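Local coordinates for protein transcriptional regulator, TetR family (Cytophaga hutchinsonii, PDB 3EUP) that probably binds operator DNA as a dimeric TetR-family transcriptional regulator, with a helix-turn-helix domain at the N-terminal end and a helical regulatory domain behind it, at residues R13-N25 / F52-N66. Sequence-based numbering, arbitrary orientation.
Sequences RQFIIESTAPVFN and FENKEAVAIAAFDYN
The ring of Phe24 lies with one face against helix 55-66, where Ala59 CA stands 4.0 Å from the ring centroid, only 4° off the normal, in a CH-pi contact. Round the same ring Val58, Lys55 and Ala62 complete a knobs-into-holes socket; its tightest touch is Phe24 CE2 to Val58 CG1, 3.4 Å. Tyr65 answers from helix 55-78: one face of its ring rests over Glu18 CA, and the side chain fits among Gln14, Ile17, Glu18 and Ala21. With CG anti to the backbone N (chi1 172°), the Tyr65 ring extends across helix 10-31, while its CB meets Ile17 CG2 at 3.4 Å. Near its rim, Gln14 NE2 donates a nearly straight hydrogen bond of 2.7 Å on the anti side of Glu18 OE2, somewhat out of the carboxylate plane, tying together two walls of the socket. Phe52 receives Ile17 CG1 at its edge, 3.7 Å from CZ, and lies over one face of the Arg13 guanidinium, the two planes moderately inclined. Between the two knobs, Ala21 and Ala62 let the backbones close to 4.6 Å between CA atoms as the axes cross at -89°. Leu37 and Thr41 of helix 34-41 pack against Thr20, whose hydroxyl is bonded to Ile16 O. The crossing joins helix 10-31 of the DNA-binding domain to helix 55-78, which, as in other TetR regulators, leads into the regulatory domain. Apolar side chains carry most of the contact, and the charged groups of Arg13 and Glu18 are left to its exposed margin.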
ATOM      1  N   ARG A  13      -6.095  -0.792  30.085  1.00 22.34           N
ATOM      2  CA  ARG A  13      -5.285  -1.218  28.958  1.00 22.60           C
ATOM      3  C   ARG A  13      -6.078  -1.239  27.656  1.00 21.72           C
ATOM      4  O   ARG A  13      -5.623  -0.723  26.636  1.00 22.28           O
ATOM      5  CB  ARG A  13      -4.684  -2.598  29.244  1.00 22.75           C
ATOM      6  CG  ARG A  13      -3.807  -3.127  28.124  1.00 25.52           C
ATOM      7  CD  ARG A  13      -3.037  -4.370  28.545  1.00 27.93           C
ATOM      8  NE  ARG A  13      -2.157  -4.782  27.480  1.00 32.25           N
ATOM      9  CZ  ARG A  13      -2.560  -5.387  26.370  1.00 35.91           C
ATOM     10  NH1 ARG A  13      -3.838  -5.709  26.187  1.00 37.44           N
ATOM     11  NH2 ARG A  13      -1.670  -5.691  25.440  1.00 38.86           N
ATOM     12  N   GLN A  14      -7.268  -1.809  27.698  1.00 21.84           N
ATOM     13  CA  GLN A  14      -8.125  -1.877  26.525  1.00 22.39           C
ATOM     14  C   GLN A  14      -8.632  -0.501  26.065  1.00 21.64           C
ATOM     15  O   GLN A  14      -8.684  -0.214  24.870  1.00 22.25           O
ATOM     16  CB  GLN A  14      -9.314  -2.821  26.793  1.00 22.90           C
ATOM     17  CG  GLN A  14     -10.205  -3.055  25.586  1.00 24.08           C
ATOM     18  CD  GLN A  14      -9.467  -3.674  24.406  1.00 30.91           C
ATOM     19  OE1 GLN A  14      -8.469  -4.396  24.568  1.00 30.53           O
ATOM     20  NE2 GLN A  14      -9.959  -3.385  23.190  1.00 35.26           N
ATOM     21  N   PHE A  15      -8.991   0.350  27.011  1.00 20.71           N
ATOM     22  CA  PHE A  15      -9.325   1.726  26.691  1.00 20.62           C
ATOM     23  C   PHE A  15      -8.157   2.454  26.006  1.00 20.27           C
ATOM     24  O   PHE A  15      -8.382   3.235  25.080  1.00 19.01           O
ATOM     25  CB  PHE A  15      -9.751   2.506  27.951  1.00 20.66           C
ATOM     26  CG  PHE A  15      -9.884   3.987  27.714  1.00 22.69           C
ATOM     27  CD1 PHE A  15     -11.058   4.518  27.168  1.00 22.49           C
ATOM     28  CD2 PHE A  15      -8.833   4.851  28.024  1.00 23.88           C
ATOM     29  CE1 PHE A  15     -11.171   5.903  26.906  1.00 24.47           C
ATOM     30  CE2 PHE A  15      -8.943   6.228  27.780  1.00 25.13           C
ATOM     31  CZ  PHE A  15     -10.118   6.756  27.209  1.00 23.39           C
ATOM     32  N   ILE A  16      -6.929   2.238  26.497  1.00 19.69           N
ATOM     33  CA  ILE A  16      -5.787   2.852  25.891  1.00 19.64           C
ATOM     34  C   ILE A  16      -5.696   2.386  24.442  1.00 19.60           C
ATOM     35  O   ILE A  16      -5.470   3.194  23.556  1.00 19.30           O
ATOM     36  CB  ILE A  16      -4.411   2.519  26.573  1.00 19.58           C
ATOM     37  CG1 ILE A  16      -4.327   2.968  28.020  1.00 20.64           C
ATOM     38  CG2 ILE A  16      -3.296   3.188  25.800  1.00 16.62           C
ATOM     39  CD1 ILE A  16      -4.710   4.332  28.201  1.00 25.07           C
ATOM     40  N   ILE A  17      -5.847   1.080  24.218  1.00 20.80           N
ATOM     41  CA  ILE A  17      -5.702   0.501  22.866  1.00 21.56           C
ATOM     42  C   ILE A  17      -6.739   1.123  21.950  1.00 21.80           C
ATOM     43  O   ILE A  17      -6.409   1.647  20.868  1.00 21.55           O
ATOM     44  CB  ILE A  17      -5.828  -1.024  22.868  1.00 21.72           C
ATOM     45  CG1 ILE A  17      -4.620  -1.659  23.575  1.00 22.78           C
ATOM     46  CG2 ILE A  17      -5.898  -1.553  21.427  1.00 22.06           C
ATOM     47  CD1 ILE A  17      -4.812  -3.148  23.995  1.00 22.26           C
ATOM     48  N   GLU A  18      -7.983   1.125  22.419  1.00 22.95           N
ATOM     49  CA  GLU A  18      -9.120   1.645  21.649  1.00 23.58           C
ATOM     50  C   GLU A  18      -8.967   3.115  21.283  1.00 23.81           C
ATOM     51  O   GLU A  18      -9.285   3.496  20.176  1.00 23.43           O
ATOM     52  CB  GLU A  18     -10.434   1.407  22.415  1.00 25.01           C
ATOM     53  CG  GLU A  18     -10.775  -0.055  22.367  1.00 27.02           C
ATOM     54  CD  GLU A  18     -11.923  -0.466  23.203  1.00 31.78           C
ATOM     55  OE1 GLU A  18     -12.675   0.424  23.716  1.00 32.16           O
ATOM     56  OE2 GLU A  18     -12.056  -1.714  23.321  1.00 33.70           O
ATOM     57  N   SER A  19      -8.455   3.918  22.211  1.00 23.94           N
ATOM     58  CA  SER A  19      -8.351   5.362  22.037  1.00 23.90           C
ATOM     59  C   SER A  19      -7.219   5.720  21.121  1.00 22.82           C
ATOM     60  O   SER A  19      -7.289   6.728  20.406  1.00 22.13           O
ATOM     61  CB  SER A  19      -8.052   6.042  23.376  1.00 23.54           C
ATOM     62  OG  SER A  19      -9.128   5.854  24.244  1.00 29.30           O
ATOM     63  N   THR A  20      -6.133   4.952  21.194  1.00 22.09           N
ATOM     64  CA  THR A  20      -4.941   5.351  20.479  1.00 22.01           C
ATOM     65  C   THR A  20      -4.766   4.659  19.152  1.00 22.35           C
ATOM     66  O   THR A  20      -3.967   5.123  18.362  1.00 21.39           O
ATOM     67  CB  THR A  20      -3.651   5.126  21.286  1.00 22.63           C
ATOM     68  OG1 THR A  20      -3.458   3.718  21.508  1.00 19.61           O
ATOM     69  CG2 THR A  20      -3.726   5.900  22.636  1.00 22.20           C
ATOM     70  N   ALA A  21      -5.491   3.565  18.919  1.00 22.83           N
ATOM     71  CA  ALA A  21      -5.379   2.808  17.655  1.00 23.19           C
ATOM     72  C   ALA A  21      -5.655   3.657  16.392  1.00 23.58           C
ATOM     73  O   ALA A  21      -4.988   3.463  15.356  1.00 25.19           O
ATOM     74  CB  ALA A  21      -6.278   1.563  17.672  1.00 21.87           C
ATOM     75  N   PRO A  22      -6.628   4.575  16.441  1.00 24.03           N
ATOM     76  CA  PRO A  22      -6.851   5.457  15.270  1.00 24.09           C
ATOM     77  C   PRO A  22      -5.700   6.432  15.044  1.00 24.43           C
ATOM     78  O   PRO A  22      -5.415   6.809  13.901  1.00 25.42           O
ATOM     79  CB  PRO A  22      -8.117   6.237  15.658  1.00 24.85           C
ATOM     80  CG  PRO A  22      -8.765   5.414  16.686  1.00 25.02           C
ATOM     81  CD  PRO A  22      -7.688   4.741  17.443  1.00 23.93           C
ATOM     82  N   VAL A  23      -5.026   6.847  16.117  1.00 23.92           N
ATOM     83  CA  VAL A  23      -3.883   7.732  15.975  1.00 23.50           C
ATOM     84  C   VAL A  23      -2.724   6.930  15.379  1.00 22.86           C
ATOM     85  O   VAL A  23      -2.036   7.417  14.466  1.00 23.65           O
ATOM     86  CB  VAL A  23      -3.400   8.346  17.316  1.00 23.33           C
ATOM     87  CG1 VAL A  23      -2.320   9.347  17.056  1.00 24.40           C
ATOM     88  CG2 VAL A  23      -4.579   9.018  18.084  1.00 26.44           C
ATOM     89  N   PHE A  24      -2.436   5.734  15.890  1.00 21.68           N
ATOM     90  CA  PHE A  24      -1.321   4.992  15.277  1.00 20.52           C
ATOM     91  C   PHE A  24      -1.618   4.690  13.810  1.00 20.76           C
ATOM     92  O   PHE A  24      -0.727   4.749  12.974  1.00 21.40           O
ATOM     93  CB  PHE A  24      -0.988   3.697  15.997  1.00 20.00           C
ATOM     94  CG  PHE A  24      -0.236   3.897  17.265  1.00 19.94           C
ATOM     95  CD1 PHE A  24       1.102   4.316  17.250  1.00 19.69           C
ATOM     96  CD2 PHE A  24      -0.873   3.731  18.475  1.00 18.71           C
ATOM     97  CE1 PHE A  24       1.814   4.517  18.449  1.00 19.88           C
ATOM     98  CE2 PHE A  24      -0.184   3.946  19.691  1.00 18.57           C
ATOM     99  CZ  PHE A  24       1.153   4.328  19.673  1.00 20.38           C
ATOM    100  N   ASN A  25      -2.858   4.346  13.499  1.00 21.39           N
ATOM    101  CA  ASN A  25      -3.221   3.951  12.133  1.00 22.16           C
ATOM    102  C   ASN A  25      -3.041   5.092  11.135  1.00 24.05           C
ATOM    103  O   ASN A  25      -2.757   4.833   9.973  1.00 25.55           O
ATOM    104  CB  ASN A  25      -4.635   3.386  12.051  1.00 21.71           C
ATOM    105  CG  ASN A  25      -4.867   2.568  10.804  1.00 21.38           C
ATOM    106  OD1 ASN A  25      -3.995   1.811  10.358  1.00 22.47           O
ATOM    107  ND2 ASN A  25      -6.037   2.722  10.224  1.00 21.81           N
ATOM    108  N   PHE A  52       1.597  -0.310  29.708  1.00 29.22           N
ATOM    109  CA  PHE A  52       2.441  -0.710  28.608  1.00 29.64           C
ATOM    110  C   PHE A  52       3.891  -0.353  28.902  1.00 30.88           C
ATOM    111  O   PHE A  52       4.175   0.716  29.446  1.00 30.85           O
ATOM    112  CB  PHE A  52       2.033   0.046  27.351  1.00 29.10           C
ATOM    113  CG  PHE A  52       0.715  -0.351  26.817  1.00 27.58           C
ATOM    114  CD1 PHE A  52       0.609  -1.426  25.945  1.00 25.51           C
ATOM    115  CD2 PHE A  52      -0.433   0.342  27.183  1.00 27.43           C
ATOM    116  CE1 PHE A  52      -0.600  -1.785  25.417  1.00 26.82           C
ATOM    117  CE2 PHE A  52      -1.667  -0.026  26.684  1.00 26.98           C
ATOM    118  CZ  PHE A  52      -1.754  -1.091  25.793  1.00 28.36           C
ATOM    119  N   GLU A  53       4.807  -1.196  28.436  1.00 31.71           N
ATOM    120  CA  GLU A  53       6.232  -0.934  28.610  1.00 32.62           C
ATOM    121  C   GLU A  53       6.653   0.379  27.984  1.00 31.68           C
ATOM    122  O   GLU A  53       7.278   1.216  28.633  1.00 32.18           O
ATOM    123  CB  GLU A  53       7.050  -2.091  28.026  1.00 33.37           C
ATOM    124  CG  GLU A  53       8.586  -1.960  28.188  1.00 38.86           C
ATOM    125  CD  GLU A  53       9.077  -1.886  29.648  1.00 43.69           C
ATOM    126  OE1 GLU A  53       8.416  -2.441  30.557  1.00 45.46           O
ATOM    127  OE2 GLU A  53      10.159  -1.274  29.869  1.00 48.90           O
ATOM    128  N   ASN A  54       6.325   0.555  26.716  1.00 30.66           N
ATOM    129  CA  ASN A  54       6.740   1.730  25.976  1.00 30.40           C
ATOM    130  C   ASN A  54       5.797   1.955  24.814  1.00 29.90           C
ATOM    131  O   ASN A  54       4.834   1.187  24.628  1.00 28.21           O
ATOM    132  CB  ASN A  54       8.151   1.524  25.444  1.00 30.78           C
ATOM    133  CG  ASN A  54       8.312   0.186  24.736  1.00 33.64           C
ATOM    134  OD1 ASN A  54       7.520  -0.177  23.886  1.00 32.74           O
ATOM    135  ND2 ASN A  54       9.352  -0.560  25.109  1.00 38.86           N
ATOM    136  N   LYS A  55       6.065   3.010  24.054  1.00 29.17           N
ATOM    137  CA  LYS A  55       5.203   3.388  22.938  1.00 29.92           C
ATOM    138  C   LYS A  55       5.071   2.257  21.928  1.00 30.36           C
ATOM    139  O   LYS A  55       4.006   2.062  21.329  1.00 29.17           O
ATOM    140  CB  LYS A  55       5.732   4.638  22.242  1.00 30.07           C
ATOM    141  CG  LYS A  55       4.852   5.075  21.070  1.00 32.38           C
ATOM    142  CD  LYS A  55       5.130   6.476  20.614  1.00 35.85           C
ATOM    143  CE  LYS A  55       6.498   6.595  20.029  1.00 36.36           C
ATOM    144  NZ  LYS A  55       6.526   7.554  18.901  1.00 37.15           N
ATOM    145  N   GLU A  56       6.180   1.527  21.728  1.00 30.33           N
ATOM    146  CA  GLU A  56       6.205   0.430  20.775  1.00 30.67           C
ATOM    147  C   GLU A  56       5.249  -0.684  21.169  1.00 28.04           C
ATOM    148  O   GLU A  56       4.591  -1.231  20.307  1.00 27.85           O
ATOM    149  CB  GLU A  56       7.639  -0.117  20.568  1.00 31.41           C
ATOM    150  CG  GLU A  56       7.683  -1.580  20.144  1.00 36.69           C
ATOM    151  CD  GLU A  56       9.063  -2.067  19.689  1.00 43.65           C
ATOM    152  OE1 GLU A  56      10.012  -1.225  19.605  1.00 48.93           O
ATOM    153  OE2 GLU A  56       9.165  -3.291  19.366  1.00 46.58           O
ATOM    154  N   ALA A  57       5.190  -1.029  22.450  1.00 27.02           N
ATOM    155  CA  ALA A  57       4.220  -1.993  22.959  1.00 25.71           C
ATOM    156  C   ALA A  57       2.776  -1.509  22.689  1.00 24.83           C
ATOM    157  O   ALA A  57       1.918  -2.308  22.339  1.00 24.40           O
ATOM    158  CB  ALA A  57       4.415  -2.253  24.464  1.00 24.99           C
ATOM    159  N   VAL A  58       2.537  -0.205  22.811  1.00 23.85           N
ATOM    160  CA  VAL A  58       1.218   0.354  22.488  1.00 23.13           C
ATOM    161  C   VAL A  58       0.919   0.222  20.980  1.00 22.39           C
ATOM    162  O   VAL A  58      -0.172  -0.162  20.613  1.00 21.45           O
ATOM    163  CB  VAL A  58       1.064   1.839  22.905  1.00 22.45           C
ATOM    164  CG1 VAL A  58      -0.387   2.272  22.695  1.00 21.80           C
ATOM    165  CG2 VAL A  58       1.558   2.069  24.358  1.00 21.43           C
ATOM    166  N   ALA A  59       1.911   0.500  20.133  1.00 22.32           N
ATOM    167  CA  ALA A  59       1.769   0.388  18.654  1.00 21.52           C
ATOM    168  C   ALA A  59       1.445  -1.026  18.213  1.00 21.85           C
ATOM    169  O   ALA A  59       0.582  -1.226  17.365  1.00 22.14           O
ATOM    170  CB  ALA A  59       3.008   0.870  17.960  1.00 21.42           C
ATOM    171  N   ILE A  60       2.090  -2.003  18.844  1.00 22.11           N
ATOM    172  CA  ILE A  60       1.856  -3.410  18.546  1.00 22.66           C
ATOM    173  C   ILE A  60       0.435  -3.844  18.912  1.00 22.56           C
ATOM    174  O   ILE A  60      -0.236  -4.476  18.105  1.00 22.78           O
ATOM    175  CB  ILE A  60       2.904  -4.307  19.187  1.00 23.42           C
ATOM    176  CG1 ILE A  60       4.299  -4.060  18.527  1.00 26.31           C
ATOM    177  CG2 ILE A  60       2.435  -5.823  19.137  1.00 24.14           C
ATOM    178  CD1 ILE A  60       5.425  -4.715  19.308  1.00 27.75           C
ATOM    179  N   ALA A  61      -0.014  -3.489  20.116  1.00 22.16           N
ATOM    180  CA  ALA A  61      -1.380  -3.747  20.547  1.00 21.35           C
ATOM    181  C   ALA A  61      -2.384  -3.022  19.636  1.00 20.56           C
ATOM    182  O   ALA A  61      -3.432  -3.603  19.281  1.00 20.30           O
ATOM    183  CB  ALA A  61      -1.572  -3.303  22.046  1.00 20.29           C
ATOM    184  N   ALA A  62      -2.087  -1.779  19.269  1.00 20.29           N
ATOM    185  CA  ALA A  62      -2.934  -1.038  18.301  1.00 20.60           C
ATOM    186  C   ALA A  62      -3.087  -1.787  16.999  1.00 21.07           C
ATOM    187  O   ALA A  62      -4.187  -1.870  16.474  1.00 22.50           O
ATOM    188  CB  ALA A  62      -2.401   0.383  18.013  1.00 19.99           C
ATOM    189  N   PHE A  63      -1.983  -2.312  16.461  1.00 22.15           N
ATOM    190  CA  PHE A  63      -2.059  -3.068  15.228  1.00 21.99           C
ATOM    191  C   PHE A  63      -2.946  -4.293  15.416  1.00 22.63           C
ATOM    192  O   PHE A  63      -3.850  -4.543  14.613  1.00 21.48           O
ATOM    193  CB  PHE A  63      -0.674  -3.510  14.716  1.00 22.19           C
ATOM    194  CG  PHE A  63      -0.769  -4.410  13.532  1.00 20.82           C
ATOM    195  CD1 PHE A  63      -0.959  -3.879  12.277  1.00 25.00           C
ATOM    196  CD2 PHE A  63      -0.802  -5.790  13.688  1.00 25.14           C
ATOM    197  CE1 PHE A  63      -1.124  -4.698  11.153  1.00 27.39           C
ATOM    198  CE2 PHE A  63      -0.981  -6.631  12.568  1.00 25.29           C
ATOM    199  CZ  PHE A  63      -1.120  -6.086  11.305  1.00 25.18           C
ATOM    200  N   ASP A  64      -2.723  -5.054  16.490  1.00 23.19           N
ATOM    201  CA  ASP A  64      -3.586  -6.218  16.754  1.00 23.96           C
ATOM    202  C   ASP A  64      -5.057  -5.840  16.844  1.00 23.23           C
ATOM    203  O   ASP A  64      -5.902  -6.536  16.318  1.00 22.69           O
ATOM    204  CB  ASP A  64      -3.152  -6.963  18.007  1.00 24.51           C
ATOM    205  CG  ASP A  64      -1.827  -7.719  17.814  1.00 28.31           C
ATOM    206  OD1 ASP A  64      -1.399  -7.929  16.656  1.00 30.39           O
ATOM    207  OD2 ASP A  64      -1.181  -8.084  18.832  1.00 32.53           O
ATOM    208  N   TYR A  65      -5.371  -4.701  17.450  1.00 22.92           N
ATOM    209  CA  TYR A  65      -6.783  -4.262  17.526  1.00 23.72           C
ATOM    210  C   TYR A  65      -7.359  -3.805  16.162  1.00 22.49           C
ATOM    211  O   TYR A  65      -8.464  -4.171  15.778  1.00 21.88           O
ATOM    212  CB  TYR A  65      -6.944  -3.155  18.570  1.00 23.28           C
ATOM    213  CG  TYR A  65      -8.303  -2.502  18.615  1.00 25.70           C
ATOM    214  CD1 TYR A  65      -9.244  -2.904  19.551  1.00 28.96           C
ATOM    215  CD2 TYR A  65      -8.624  -1.442  17.768  1.00 29.28           C
ATOM    216  CE1 TYR A  65     -10.469  -2.304  19.631  1.00 32.80           C
ATOM    217  CE2 TYR A  65      -9.898  -0.838  17.825  1.00 33.65           C
ATOM    218  CZ  TYR A  65     -10.793  -1.262  18.775  1.00 33.82           C
ATOM    219  OH  TYR A  65     -12.046  -0.701  18.883  1.00 40.01           O
ATOM    220  N   ASN A  66      -6.604  -2.987  15.455  1.00 23.06           N
ATOM    221  CA  ASN A  66      -6.997  -2.495  14.127  1.00 22.67           C
ATOM    222  C   ASN A  66      -7.254  -3.585  13.102  1.00 22.86           C
ATOM    223  O   ASN A  66      -8.317  -3.620  12.446  1.00 23.80           O
ATOM    224  CB  ASN A  66      -5.937  -1.512  13.600  1.00 22.23           C
ATOM    225  CG  ASN A  66      -6.087  -0.129  14.206  1.00 23.39           C
ATOM    226  OD1 ASN A  66      -5.112   0.619  14.338  1.00 27.36           O
ATOM    227  ND2 ASN A  66      -7.299   0.203  14.607  1.00 20.28           N
TER